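Erythrocyte membrane protein 1 (Plasmodium falciparum, PDB 2XU0) probably binds host cell-surface receptors as a variant adhesin of the infected red cell, here represented by its N-terminal segment and first Duffy-binding-like domain, a rosetting domain. Local coordinates at residues A[429-432]-A[433-436]; A[21-24]-A[25-29]; A[418-421]-A[422-426]. The protein carries 10 engineered substitutions. One frame throughout, in Å; residues are numbered along the deposited sequence.

Contact 1 of 3, residues A[429-432]-A[433-436]; sequences IDKF and LNLL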
# COMPACT_ATOMS: atom_id res chain seq x y z
N ILE A 429 6.83 -17.77 6.91
CA ILE A 429 5.66 -16.93 6.62
C ILE A 429 5.07 -16.43 7.94
O ILE A 429 4.68 -15.27 8.02
CB ILE A 429 4.61 -17.57 5.65
CG1 ILE A 429 3.31 -16.73 5.48
CG2 ILE A 429 4.26 -18.99 6.05
CD1 ILE A 429 3.43 -15.33 4.80
N ASP A 430 5.07 -17.28 8.97
CA ASP A 430 4.59 -16.99 10.31
C ASP A 430 5.30 -15.76 10.89
O ASP A 430 4.61 -14.89 11.43
CB ASP A 430 4.76 -18.20 11.24
CG ASP A 430 4.31 -19.54 10.68
OD1 ASP A 430 4.81 -19.94 9.59
OD2 ASP A 430 3.50 -20.23 11.35
N LYS A 431 6.65 -15.64 10.75
CA LYS A 431 7.38 -14.47 11.25
C LYS A 431 7.03 -13.20 10.46
O LYS A 431 6.93 -12.13 11.04
CB LYS A 431 8.90 -14.69 11.31
CG LYS A 431 9.31 -15.95 12.08
CD LYS A 431 9.06 -15.87 13.60
CE LYS A 431 9.04 -17.24 14.23
NZ LYS A 431 9.07 -17.17 15.71
N PHE A 432 6.82 -13.32 9.14
CA PHE A 432 6.42 -12.19 8.32
C PHE A 432 4.98 -11.76 8.65
O PHE A 432 4.70 -10.56 8.62
CB PHE A 432 6.64 -12.47 6.80
CG PHE A 432 6.26 -11.25 5.97
CD1 PHE A 432 7.16 -10.22 5.78
CD2 PHE A 432 4.98 -11.13 5.42
CE1 PHE A 432 6.78 -9.06 5.09
CE2 PHE A 432 4.61 -9.99 4.72
CZ PHE A 432 5.52 -8.95 4.56
N LEU A 433 4.08 -12.71 8.97
CA LEU A 433 2.71 -12.41 9.34
C LEU A 433 2.60 -11.62 10.66
O LEU A 433 1.73 -10.76 10.77
CB LEU A 433 1.76 -13.64 9.32
CG LEU A 433 1.47 -14.26 7.94
CD1 LEU A 433 0.58 -15.51 8.06
CD2 LEU A 433 0.79 -13.29 7.00
N ASN A 434 3.55 -11.86 11.59
CA ASN A 434 3.67 -11.13 12.86
C ASN A 434 3.94 -9.66 12.58
O ASN A 434 3.43 -8.82 13.29
CB ASN A 434 4.83 -11.67 13.73
CG ASN A 434 4.71 -13.08 14.26
OD1 ASN A 434 5.71 -13.73 14.56
ND2 ASN A 434 3.49 -13.56 14.45
N LEU A 435 4.73 -9.35 11.54
CA LEU A 435 5.02 -7.96 11.14
C LEU A 435 3.72 -7.26 10.68
O LEU A 435 3.52 -6.08 11.00
CB LEU A 435 6.07 -7.92 10.01
CG LEU A 435 7.45 -8.54 10.28
CD1 LEU A 435 8.41 -8.26 9.11
CD2 LEU A 435 8.03 -8.13 11.64
N LEU A 436 2.85 -8.00 9.96
CA LEU A 436 1.58 -7.47 9.49
C LEU A 436 0.67 -7.17 10.68
O LEU A 436 0.04 -6.11 10.70
CB LEU A 436 0.89 -8.38 8.45
CG LEU A 436 1.66 -8.65 7.15
CD1 LEU A 436 0.87 -9.56 6.26
CD2 LEU A 436 2.05 -7.34 6.41
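Phe432 and Leu436, one helical turn apart, meet obliquely: ring atom CE2 of Phe432 lies 4.1 Å from CG of Leu436, and both methyls of that leucine are equally near CE2. At the ring carbon para to CE2, Phe432 CD1, Leu435 CD1 comes within 4.1 Å, the two side chains crossing at about a right angle. What carries the ring out from the helix is the first torsion of Phe432 (chi1 -178°), which sets CG opposite the backbone N. Leu433, the other large contributor, packs back on the preceding turn, its CG 3.9 Å from Ile429 CD1 and 3.4 Å from the carbonyl O of Ile429. That same oxygen accepts Leu433 N at 2.8 Å, nearly in line with the C=O bond. These are i to i+3 and i to i+4 contacts along the short helix 429-437 of the C-terminal part of the Duffy-binding-like domain, a fold built chiefly of helices. The backbone bonding slackens along the segment: Asn434 N reaches Asp430 O at 3.2 Å, while Phe432 O receives two weak bonds, from Leu435 N and Leu436 N. Phe432 also stacks on Tyr398 of helix 371-407, Leu433 touches Phe391 and Asn395 of that helix, and Leu435 and Leu436 both rest on Ala22 of the N-terminal segment.

Contact 2 of 3, residues A[21-24]-A[25-29]; sequences SARN and VLENI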
# COMPACT_ATOMS: atom_id res chain seq x y z
N SER A 21 6.75 -3.18 12.97
CA SER A 21 5.67 -3.17 11.97
C SER A 21 6.35 -3.52 10.66
O SER A 21 7.58 -3.29 10.53
CB SER A 21 5.04 -1.77 11.86
OG SER A 21 5.92 -0.84 11.23
N ALA A 22 5.61 -4.12 9.69
CA ALA A 22 6.21 -4.49 8.40
C ALA A 22 6.79 -3.30 7.72
O ALA A 22 7.86 -3.43 7.17
CB ALA A 22 5.18 -5.19 7.49
N ARG A 23 6.09 -2.13 7.74
CA ARG A 23 6.62 -0.91 7.14
C ARG A 23 7.99 -0.55 7.70
O ARG A 23 8.89 -0.28 6.93
CB ARG A 23 5.63 0.29 7.26
CG ARG A 23 6.13 1.53 6.48
CD ARG A 23 5.18 2.74 6.53
NE ARG A 23 5.01 3.26 7.89
CZ ARG A 23 5.83 4.13 8.48
NH1 ARG A 23 6.90 4.59 7.83
NH2 ARG A 23 5.61 4.53 9.72
N ASN A 24 8.14 -0.53 9.02
CA ASN A 24 9.42 -0.22 9.66
C ASN A 24 10.50 -1.23 9.33
O ASN A 24 11.62 -0.84 8.99
CB ASN A 24 9.25 -0.03 11.21
CG ASN A 24 8.71 1.32 11.55
OD1 ASN A 24 9.00 2.29 10.86
ND2 ASN A 24 7.89 1.42 12.59
N VAL A 25 10.17 -2.53 9.40
CA VAL A 25 11.16 -3.57 9.09
C VAL A 25 11.59 -3.50 7.61
O VAL A 25 12.77 -3.58 7.33
CB VAL A 25 10.65 -4.97 9.53
CG1 VAL A 25 11.49 -6.11 8.93
CG2 VAL A 25 10.59 -5.08 11.06
N LEU A 26 10.64 -3.28 6.69
CA LEU A 26 10.97 -3.24 5.26
C LEU A 26 11.79 -2.01 4.93
O LEU A 26 12.72 -2.11 4.14
CB LEU A 26 9.71 -3.36 4.36
CG LEU A 26 8.82 -4.61 4.52
CD1 LEU A 26 7.43 -4.39 3.89
CD2 LEU A 26 9.46 -5.84 3.95
N GLU A 27 11.43 -0.85 5.51
CA GLU A 27 12.15 0.43 5.35
C GLU A 27 13.61 0.26 5.82
O GLU A 27 14.56 0.77 5.18
CB GLU A 27 11.49 1.52 6.20
CG GLU A 27 10.32 2.23 5.54
CD GLU A 27 10.70 3.33 4.59
OE1 GLU A 27 11.87 3.38 4.16
OE2 GLU A 27 9.81 4.11 4.22
N ASN A 28 13.80 -0.48 6.90
CA ASN A 28 15.14 -0.72 7.40
C ASN A 28 15.98 -1.58 6.47
O ASN A 28 17.17 -1.31 6.31
CB ASN A 28 15.15 -1.18 8.83
CG ASN A 28 14.89 -0.05 9.78
OD1 ASN A 28 15.59 0.96 9.79
ND2 ASN A 28 13.84 -0.16 10.58
N ILE A 29 15.36 -2.52 5.77
CA ILE A 29 16.10 -3.31 4.79
C ILE A 29 16.30 -2.46 3.53
O ILE A 29 17.39 -2.50 2.97
CB ILE A 29 15.48 -4.71 4.53
CG1 ILE A 29 15.42 -5.52 5.84
CG2 ILE A 29 16.27 -5.46 3.45
CD1 ILE A 29 14.43 -6.71 5.81
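The carboxamides of Asn24 and Asn28, one turn apart, are the flat groups of this stretch, and each has polar partners at its amide ends. Asn24 gives ND2 to Ser18 O and receives Lys281 N at OD1; Asn28 gives ND2 to Lys281 O and receives Arg280 NH2 at OD1. Both amides therefore engage strand 279-281, and Arg280 also packs against the side chain of Asn24. Between the two residues the backbone closes normally, Asn28 N to Asn24 O at 3.0 Å, and Asn28 ND2 lies 2.8 Å from the same oxygen. With chi1 at -76°, CG of Asn28 is turned beside its own backbone N, bringing the amide to the outer end of the Asn24 carbonyl.

Ser21 is the N-cap of helix 22-39 in the N-terminal segment of PfEMP1. Its OG accepts Asn24 N at 3.1 Å with an N-H...O angle of 164° and is also hydrogen-bonded to Glu17 OE2; its carbonyl O accepts Val25 N at 2.9 Å. Leu26 N then bonds to Ala22 O at 2.8 Å. Leu26 CG is only 3.1 Å from Ala22 O.

Arg23 and Glu27 share a helix face but do not pair directly: NH1 and OE2 stand 4.7 Å apart. Arg23 NH2 forms a salt bridge with that same Glu17, whereas Glu27 bonds to Tyr278 OH, Thr304 OG1 and Tyr305 N, partners that would probably stabilise a charged carboxylate in this buried setting. Asn24, Asn28 and Glu27 thus bind the Duffy-binding-like domain, while Ser21, Arg23 and Asn24 also tie the helix start to residues 17-18.

Contact 3 of 3, residues A[418-421]-A[422-426]; sequences YENL and DKKSY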
# COMPACT_ATOMS: atom_id res chain seq x y z
N TYR A 418 15.53 -10.17 -0.28
CA TYR A 418 15.08 -11.46 0.25
C TYR A 418 16.21 -12.15 1.04
O TYR A 418 15.92 -12.80 2.04
CB TYR A 418 14.42 -12.33 -0.83
CG TYR A 418 13.02 -11.87 -1.19
CD1 TYR A 418 11.93 -12.17 -0.36
CD2 TYR A 418 12.77 -11.17 -2.36
CE1 TYR A 418 10.64 -11.72 -0.68
CE2 TYR A 418 11.48 -10.75 -2.70
CZ TYR A 418 10.42 -11.02 -1.85
OH TYR A 418 9.16 -10.58 -2.17
N GLU A 419 17.51 -11.88 0.69
CA GLU A 419 18.68 -12.38 1.44
C GLU A 419 18.60 -11.80 2.87
O GLU A 419 18.71 -12.55 3.84
CB GLU A 419 20.01 -11.93 0.75
CG GLU A 419 20.90 -13.06 0.28
CD GLU A 419 21.30 -13.02 -1.18
OE1 GLU A 419 21.96 -12.04 -1.60
OE2 GLU A 419 21.01 -14.00 -1.91
N ASN A 420 18.33 -10.48 3.00
CA ASN A 420 18.19 -9.80 4.28
C ASN A 420 17.00 -10.26 5.12
O ASN A 420 17.13 -10.29 6.33
CB ASN A 420 18.16 -8.29 4.11
CG ASN A 420 19.54 -7.70 4.08
OD1 ASN A 420 20.12 -7.39 5.13
ND2 ASN A 420 20.11 -7.59 2.88
N LEU A 421 15.85 -10.57 4.50
CA LEU A 421 14.65 -11.07 5.20
C LEU A 421 14.97 -12.41 5.85
O LEU A 421 14.53 -12.68 6.97
CB LEU A 421 13.47 -11.29 4.23
CG LEU A 421 12.61 -10.10 3.87
CD1 LEU A 421 11.64 -10.49 2.80
CD2 LEU A 421 11.86 -9.56 5.10
N ASP A 422 15.69 -13.25 5.11
CA ASP A 422 16.15 -14.58 5.54
C ASP A 422 17.10 -14.49 6.72
O ASP A 422 16.92 -15.24 7.67
CB ASP A 422 16.82 -15.32 4.37
CG ASP A 422 17.42 -16.65 4.77
OD1 ASP A 422 16.66 -17.63 4.91
OD2 ASP A 422 18.66 -16.71 4.92
N LYS A 423 18.10 -13.56 6.67
CA LYS A 423 19.08 -13.32 7.74
C LYS A 423 18.36 -13.02 9.05
O LYS A 423 18.79 -13.49 10.10
CB LYS A 423 20.04 -12.18 7.36
CG LYS A 423 21.28 -12.67 6.61
CD LYS A 423 22.15 -11.51 6.12
CE LYS A 423 23.07 -11.94 5.01
NZ LYS A 423 23.59 -10.77 4.25
N LYS A 424 17.24 -12.27 8.97
CA LYS A 424 16.36 -11.98 10.09
C LYS A 424 15.37 -13.17 10.21
O LYS A 424 15.57 -14.18 9.53
CB LYS A 424 15.70 -10.61 9.90
CG LYS A 424 16.75 -9.52 9.67
CD LYS A 424 16.17 -8.14 9.38
CE LYS A 424 17.25 -7.07 9.35
NZ LYS A 424 18.18 -7.24 8.19
N SER A 425 14.36 -13.13 11.07
CA SER A 425 13.51 -14.34 11.18
C SER A 425 12.53 -14.68 10.00
O SER A 425 12.05 -15.81 9.89
CB SER A 425 12.76 -14.34 12.51
OG SER A 425 12.04 -13.14 12.75
N TYR A 426 12.36 -13.73 9.06
CA TYR A 426 11.34 -13.68 8.02
C TYR A 426 11.29 -14.67 6.84
O TYR A 426 10.37 -14.56 6.03
CB TYR A 426 11.04 -12.23 7.65
CG TYR A 426 11.15 -11.34 8.87
CD1 TYR A 426 10.30 -11.50 9.96
CD2 TYR A 426 12.18 -10.41 8.98
CE1 TYR A 426 10.47 -10.77 11.13
CE2 TYR A 426 12.33 -9.64 10.13
CZ TYR A 426 11.49 -9.83 11.21
OH TYR A 426 11.63 -9.08 12.35
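Leu421 and Tyr426 meet at the C-terminal end of helix 415-423 of the Duffy-binding-like domain, where the chain turns toward helix 429-437. The last helical bonds are Asp422 N to Tyr418 O and Lys423 N to Glu419 O, each 3.1 Å, followed by a longer one of 3.3 Å from Lys424 N to Asn420 O. Lys424 is the first residue to abandon helical angles: its psi of -174° redirects the chain and brings Tyr426 back toward the final turn.

There the side chain of Tyr426 crosses that of Leu421 at about a right angle. Its CB lies 3.8 Å from Leu421 CD2, and its ring carbon CD2 is 4.0 Å from the same methyl. Tyr426 has an unusual first torsion (chi1 -34°), short of the regular staggered value, and its ring sits obliquely to the carbonyl O of Leu421. The ring also packs on Val25 of helix 22-39 and on Lys431 and Leu435 of the helix that follows.

Lys424 runs extended as far as CE and then turns at its last torsion (67°), folding the ammonium back along the flank of the last turn, beside the amide of Asn420. Asn420 itself directs ND2 to Glu416 O, one turn earlier. On another side Asp422 holds CG opposite its backbone N, and its OD1 is hydrogen-bonded to Ser427 OG just beyond the turn. Lys424 NZ ends 3.6 Å from Asn420 OD1 and 3.7 Å from Asn420 O.

From the N terminus the chain meets contact 2 first, at the start of helix 22-39, then much later contact 3 at the end of helix 415-423, and soon after it contact 1 on helix 429-437. Each closes only a helical turn or a helix exit, and the three stand in series, neither nesting nor crossing. In space they form a cluster, each pair of centres about 12 Å apart. Contact 2 touches both others: Ala22 N probably bonds to Leu435 O at 3.2 Å, and Ile29 CG2 lies 3.5 Å from Asn420 CB. The N-terminal segment is thus packed against two successive helices of the Duffy-binding-like domain, with Tyr426 between them.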